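Local coordinates for protein sugar isomerase (Sinorhizobium meliloti, PDB 3QC0) that binds zinc and is probably a sugar isomerase built on the xylose isomerase-like TIM-barrel fold, at residues A[60-71]-A[95-106]. Residues are numbered along the deposited sequence; the frame is centred on the assembly and turned at random.
Sequences KLTGLCRGGFFP and LGADCLVLVAGG
L64 pairs with L100, and G67 with L102, where neighbouring parallel strands 60-68 and 100-103 run side by side in the wall of the barrel. Backbone bonds climb this seam: C99 O takes the N-H of L64 in its carbonyl plane, L64 O receives V101 N, and V101 O accepts G67 N (2.8 Å) almost along its C=O axis. The next bond is less regular: V103 N approaches G67 O from 38° above the carbonyl plane.

At the N-terminal end, K60 bends at its last two torsions to bring NZ onto the syn lone pair of D98 OD2 (2.8 Å), a salt bridge. A water takes the N-H of L61 and sits within hydrogen-bonding distance of G96 O and D98 OD1. Beside these polar groups, L61 CD2 packs on L95 CB (3.7 Å) and L61 CB on A97 CB.

At the C-terminal end F69 N binds V103 O, while the F69 ring lies with one face centred over that same oxygen and its CZ on V103 CG1 (3.6 Å). F69 CE2 also rests on a face of the R66 guanidinium. G67 leaves room for L100 and L102, whose side chains face helix 75-94, whereas V101 points inward beside the zinc ligands E142 and H204. Joined through helix 75-94, the strands form the beta-alpha-beta crossover that recurs in TIM barrels, here lining a zinc site.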
ATOM      1  N   LYS A  60      17.859  -5.851  26.371  1.00 28.16           N
ATOM      2  CA  LYS A  60      18.171  -5.262  25.065  1.00 27.81           C
ATOM      3  C   LYS A  60      16.933  -4.501  24.606  1.00 25.56           C
ATOM      4  O   LYS A  60      15.807  -4.947  24.833  1.00 24.82           O
ATOM      5  CB  LYS A  60      18.537  -6.352  24.052  1.00 28.07           C
ATOM      6  CG  LYS A  60      18.432  -5.897  22.596  1.00 28.76           C
ATOM      7  CD  LYS A  60      18.845  -6.992  21.609  1.00 30.53           C
ATOM      8  CE  LYS A  60      20.357  -7.219  21.576  1.00 31.38           C
ATOM      9  NZ  LYS A  60      21.155  -5.989  21.347  1.00 29.76           N
ATOM     10  N   LEU A  61      17.136  -3.338  24.002  1.00 23.80           N
ATOM     11  CA  LEU A  61      16.070  -2.645  23.280  1.00 22.37           C
ATOM     12  C   LEU A  61      16.348  -2.790  21.789  1.00 21.73           C
ATOM     13  O   LEU A  61      17.364  -2.303  21.288  1.00 22.46           O
ATOM     14  CB  LEU A  61      15.984  -1.175  23.647  1.00 21.88           C
ATOM     15  CG  LEU A  61      14.977  -0.845  24.753  1.00 22.88           C
ATOM     16  CD1 LEU A  61      15.390  -1.430  26.101  1.00 26.01           C
ATOM     17  CD2 LEU A  61      14.733   0.665  24.826  1.00 25.08           C
ATOM     18  N   THR A  62      15.476  -3.504  21.088  1.00 20.79           N
ATOM     19  CA  THR A  62      15.667  -3.650  19.633  1.00 20.23           C
ATOM     20  C   THR A  62      15.339  -2.342  18.903  1.00 19.82           C
ATOM     21  O   THR A  62      15.734  -2.154  17.744  1.00 20.10           O
ATOM     22  CB  THR A  62      14.833  -4.836  19.073  1.00 20.07           C
ATOM     23  OG1 THR A  62      13.495  -4.761  19.574  1.00 19.83           O
ATOM     24  CG2 THR A  62      15.492  -6.173  19.466  1.00 22.70           C
ATOM     25  N   GLY A  63      14.594  -1.465  19.573  1.00 18.93           N
ATOM     26  CA  GLY A  63      14.286  -0.144  19.076  1.00 18.17           C
ATOM     27  C   GLY A  63      13.638   0.702  20.153  1.00 18.63           C
ATOM     28  O   GLY A  63      13.187   0.157  21.180  1.00 19.19           O
ATOM     29  N   LEU A  64      13.596   2.010  19.918  1.00 16.67           N
ATOM     30  CA  LEU A  64      12.682   2.914  20.626  1.00 17.08           C
ATOM     31  C   LEU A  64      11.733   3.473  19.558  1.00 15.51           C
ATOM     32  O   LEU A  64      12.180   3.971  18.513  1.00 15.39           O
ATOM     33  CB  LEU A  64      13.427   4.057  21.308  1.00 16.61           C
ATOM     34  CG  LEU A  64      12.578   5.110  22.016  1.00 16.71           C
ATOM     35  CD1 LEU A  64      11.759   4.508  23.200  1.00 16.50           C
ATOM     36  CD2 LEU A  64      13.452   6.291  22.497  1.00 16.51           C
ATOM     37  N   CYS A  65      10.434   3.385  19.832  1.00 16.48           N
ATOM     38  CA  CYS A  65       9.417   3.903  18.926  1.00 15.87           C
ATOM     39  C   CYS A  65       8.812   5.194  19.459  1.00 15.93           C
ATOM     40  O   CYS A  65       8.217   5.180  20.559  1.00 17.61           O
ATOM     41  CB  CYS A  65       8.299   2.901  18.744  1.00 16.42           C
ATOM     42  SG  CYS A  65       8.753   1.440  17.836  1.00 22.86           S
ATOM     43  N   ARG A  66       8.892   6.325  18.757  1.00 15.15           N
ATOM     44  CA  ARG A  66       9.582   6.523  17.485  1.00 14.66           C
ATOM     45  C   ARG A  66       9.893   7.991  17.331  1.00 14.36           C
ATOM     46  O   ARG A  66       9.245   8.861  17.921  1.00 15.33           O
ATOM     47  CB  ARG A  66       8.713   6.045  16.277  1.00 15.23           C
ATOM     48  CG  ARG A  66       7.417   6.811  16.007  1.00 16.48           C
ATOM     49  CD  ARG A  66       6.330   6.512  16.941  1.00 17.50           C
ATOM     50  NE  ARG A  66       4.990   6.842  16.428  1.00 17.00           N
ATOM     51  CZ  ARG A  66       4.132   7.719  16.898  1.00 22.92           C
ATOM     52  NH1 ARG A  66       4.344   8.447  18.011  1.00 25.92           N
ATOM     53  NH2 ARG A  66       2.961   7.817  16.249  1.00 24.57           N
ATOM     54  N   GLY A  67      10.863   8.276  16.468  1.00 13.16           N
ATOM     55  CA  GLY A  67      11.063   9.607  15.934  1.00 12.42           C
ATOM     56  C   GLY A  67      10.418   9.694  14.553  1.00 11.86           C
ATOM     57  O   GLY A  67       9.588   8.850  14.187  1.00 13.03           O
ATOM     58  N   GLY A  68      10.787  10.737  13.839  1.00 12.34           N
ATOM     59  CA  GLY A  68      10.286  11.025  12.503  1.00 11.84           C
ATOM     60  C   GLY A  68       9.398  12.245  12.481  1.00 13.01           C
ATOM     61  O   GLY A  68       9.665  13.248  13.110  1.00 13.00           O
ATOM     62  N   PHE A  69       8.290  12.113  11.747  1.00 12.54           N
ATOM     63  CA  PHE A  69       7.300  13.170  11.577  1.00 12.43           C
ATOM     64  C   PHE A  69       7.908  14.489  11.182  1.00 11.83           C
ATOM     65  O   PHE A  69       7.672  15.522  11.793  1.00 12.98           O
ATOM     66  CB  PHE A  69       6.407  13.226  12.840  1.00 13.04           C
ATOM     67  CG  PHE A  69       5.710  11.932  13.060  1.00 16.80           C
ATOM     68  CD1 PHE A  69       4.627  11.599  12.276  1.00 20.12           C
ATOM     69  CD2 PHE A  69       6.182  11.012  13.986  1.00 20.22           C
ATOM     70  CE1 PHE A  69       3.990  10.339  12.409  1.00 20.71           C
ATOM     71  CE2 PHE A  69       5.562   9.773  14.114  1.00 21.41           C
ATOM     72  CZ  PHE A  69       4.483   9.447  13.329  1.00 21.14           C
ATOM     73  N   PHE A  70       8.667  14.444  10.073  1.00 10.81           N
ATOM     74  CA  PHE A  70       9.416  15.605   9.620  1.00 12.20           C
ATOM     75  C   PHE A  70       8.675  16.674   8.814  1.00 12.65           C
ATOM     76  O   PHE A  70       8.908  17.857   9.023  1.00 12.77           O
ATOM     77  CB  PHE A  70      10.646  15.147   8.817  1.00 13.20           C
ATOM     78  CG  PHE A  70      11.616  14.338   9.622  1.00 12.47           C
ATOM     79  CD1 PHE A  70      12.444  14.968  10.532  1.00 14.37           C
ATOM     80  CD2 PHE A  70      11.763  12.978   9.422  1.00 13.38           C
ATOM     81  CE1 PHE A  70      13.340  14.248  11.255  1.00 12.87           C
ATOM     82  CE2 PHE A  70      12.686  12.256  10.141  1.00 13.01           C
ATOM     83  CZ  PHE A  70      13.471  12.910  11.070  1.00 13.40           C
ATOM     84  N   PRO A  71       7.789  16.285   7.870  1.00 12.35           N
ATOM     85  CA  PRO A  71       7.237  17.376   7.039  1.00 13.82           C
ATOM     86  C   PRO A  71       6.319  18.298   7.816  1.00 14.49           C
ATOM     87  O   PRO A  71       5.577  17.844   8.708  1.00 15.43           O
ATOM     88  CB  PRO A  71       6.501  16.627   5.910  1.00 14.63           C
ATOM     89  CG  PRO A  71       7.123  15.257   5.872  1.00 13.13           C
ATOM     90  CD  PRO A  71       7.451  14.966   7.329  1.00 11.83           C
ATOM     91  N   LEU A  95      18.397   4.679  27.274  1.00 21.77           N
ATOM     92  CA  LEU A  95      17.902   3.324  27.378  1.00 22.58           C
ATOM     93  C   LEU A  95      18.790   2.264  26.697  1.00 22.64           C
ATOM     94  O   LEU A  95      18.461   1.076  26.710  1.00 24.82           O
ATOM     95  CB  LEU A  95      16.475   3.253  26.851  1.00 22.54           C
ATOM     96  CG  LEU A  95      15.462   4.190  27.507  1.00 22.89           C
ATOM     97  CD1 LEU A  95      14.115   4.134  26.757  1.00 24.99           C
ATOM     98  CD2 LEU A  95      15.316   3.840  29.014  1.00 25.41           C
ATOM     99  N   GLY A  96      19.882   2.689  26.060  1.00 22.05           N
ATOM    100  CA  GLY A  96      20.752   1.792  25.320  1.00 22.02           C
ATOM    101  C   GLY A  96      20.104   1.128  24.116  1.00 21.81           C
ATOM    102  O   GLY A  96      20.482   0.027  23.742  1.00 23.13           O
ATOM    103  N   ALA A  97      19.137   1.817  23.522  1.00 20.51           N
ATOM    104  CA  ALA A  97      18.420   1.244  22.372  1.00 19.80           C
ATOM    105  C   ALA A  97      19.338   0.949  21.162  1.00 19.53           C
ATOM    106  O   ALA A  97      20.216   1.744  20.813  1.00 20.03           O
ATOM    107  CB  ALA A  97      17.260   2.157  21.929  1.00 19.69           C
ATOM    108  N   ASP A  98      19.105  -0.188  20.513  1.00 19.29           N
ATOM    109  CA  ASP A  98      19.884  -0.565  19.347  1.00 18.93           C
ATOM    110  C   ASP A  98      19.639   0.377  18.152  1.00 18.24           C
ATOM    111  O   ASP A  98      20.482   0.494  17.266  1.00 18.76           O
ATOM    112  CB  ASP A  98      19.550  -1.991  18.926  1.00 19.89           C
ATOM    113  CG  ASP A  98      20.097  -3.034  19.895  1.00 21.30           C
ATOM    114  OD1 ASP A  98      20.864  -2.667  20.811  1.00 23.56           O
ATOM    115  OD2 ASP A  98      19.778  -4.231  19.719  1.00 25.63           O
ATOM    116  N   CYS A  99      18.464   1.003  18.117  1.00 17.75           N
ATOM    117  CA  CYS A  99      18.194   2.042  17.146  1.00 16.72           C
ATOM    118  C   CYS A  99      17.024   2.877  17.620  1.00 15.96           C
ATOM    119  O   CYS A  99      16.258   2.455  18.527  1.00 16.18           O
ATOM    120  CB  CYS A  99      17.866   1.470  15.725  1.00 16.46           C
ATOM    121  SG  CYS A  99      16.349   0.509  15.637  1.00 18.12           S
ATOM    122  N   LEU A 100      16.888   4.055  16.995  1.00 15.41           N
ATOM    123  CA  LEU A 100      15.670   4.863  17.079  1.00 13.84           C
ATOM    124  C   LEU A 100      14.919   4.659  15.772  1.00 14.60           C
ATOM    125  O   LEU A 100      15.464   4.953  14.709  1.00 14.65           O
ATOM    126  CB  LEU A 100      16.027   6.335  17.225  1.00 14.44           C
ATOM    127  CG  LEU A 100      14.835   7.296  17.237  1.00 12.38           C
ATOM    128  CD1 LEU A 100      13.882   7.051  18.389  1.00 12.85           C
ATOM    129  CD2 LEU A 100      15.264   8.774  17.162  1.00 13.21           C
ATOM    130  N   VAL A 101      13.706   4.142  15.877  1.00 14.75           N
ATOM    131  CA  VAL A 101      12.872   3.932  14.704  1.00 14.14           C
ATOM    132  C   VAL A 101      12.299   5.273  14.235  1.00 13.65           C
ATOM    133  O   VAL A 101      11.850   6.063  15.047  1.00 13.68           O
ATOM    134  CB  VAL A 101      11.751   2.923  15.024  1.00 15.28           C
ATOM    135  CG1 VAL A 101      10.787   2.792  13.848  1.00 18.64           C
ATOM    136  CG2 VAL A 101      12.356   1.542  15.377  1.00 17.61           C
ATOM    137  N   LEU A 102      12.328   5.526  12.921  1.00 12.56           N
ATOM    138  CA  LEU A 102      11.832   6.759  12.363  1.00 11.93           C
ATOM    139  C   LEU A 102      10.625   6.469  11.463  1.00 11.88           C
ATOM    140  O   LEU A 102      10.744   5.746  10.458  1.00 13.17           O
ATOM    141  CB  LEU A 102      12.878   7.528  11.541  1.00 12.44           C
ATOM    142  CG  LEU A 102      14.194   7.884  12.265  1.00 11.42           C
ATOM    143  CD1 LEU A 102      15.106   8.609  11.241  1.00 15.04           C
ATOM    144  CD2 LEU A 102      13.937   8.735  13.504  1.00 13.43           C
ATOM    145  N   VAL A 103       9.494   7.033  11.846  1.00 11.77           N
ATOM    146  CA  VAL A 103       8.248   7.009  11.076  1.00 12.43           C
ATOM    147  C   VAL A 103       8.134   8.374  10.430  1.00 12.47           C
ATOM    148  O   VAL A 103       8.005   9.375  11.119  1.00 12.62           O
ATOM    149  CB  VAL A 103       7.064   6.700  11.995  1.00 12.71           C
ATOM    150  CG1 VAL A 103       5.743   6.814  11.224  1.00 14.10           C
ATOM    151  CG2 VAL A 103       7.166   5.296  12.579  1.00 14.60           C
ATOM    152  N   ALA A 104       8.272   8.435   9.094  1.00 12.95           N
ATOM    153  CA  ALA A 104       8.721   9.650   8.390  1.00 12.63           C
ATOM    154  C   ALA A 104       7.843  10.883   8.547  1.00 12.09           C
ATOM    155  O   ALA A 104       8.331  12.003   8.426  1.00 11.76           O
ATOM    156  CB  ALA A 104       8.911   9.376   6.866  1.00 12.65           C
ATOM    157  N   GLY A 105       6.539  10.675   8.715  1.00 12.65           N
ATOM    158  CA  GLY A 105       5.555  11.740   8.618  1.00 12.77           C
ATOM    159  C   GLY A 105       4.932  11.755   7.249  1.00 12.79           C
ATOM    160  O   GLY A 105       5.574  11.418   6.262  1.00 13.36           O
ATOM    161  N   GLY A 106       3.672  12.156   7.205  1.00 13.96           N
ATOM    162  CA  GLY A 106       2.934  12.321   5.952  1.00 14.37           C
ATOM    163  C   GLY A 106       3.097  13.714   5.343  1.00 14.95           C
ATOM    164  O   GLY A 106       4.019  14.483   5.670  1.00 16.30           O
TER
HETATM  165  O   HOH W   1      19.927  -2.647  23.516  1.00 24.16           O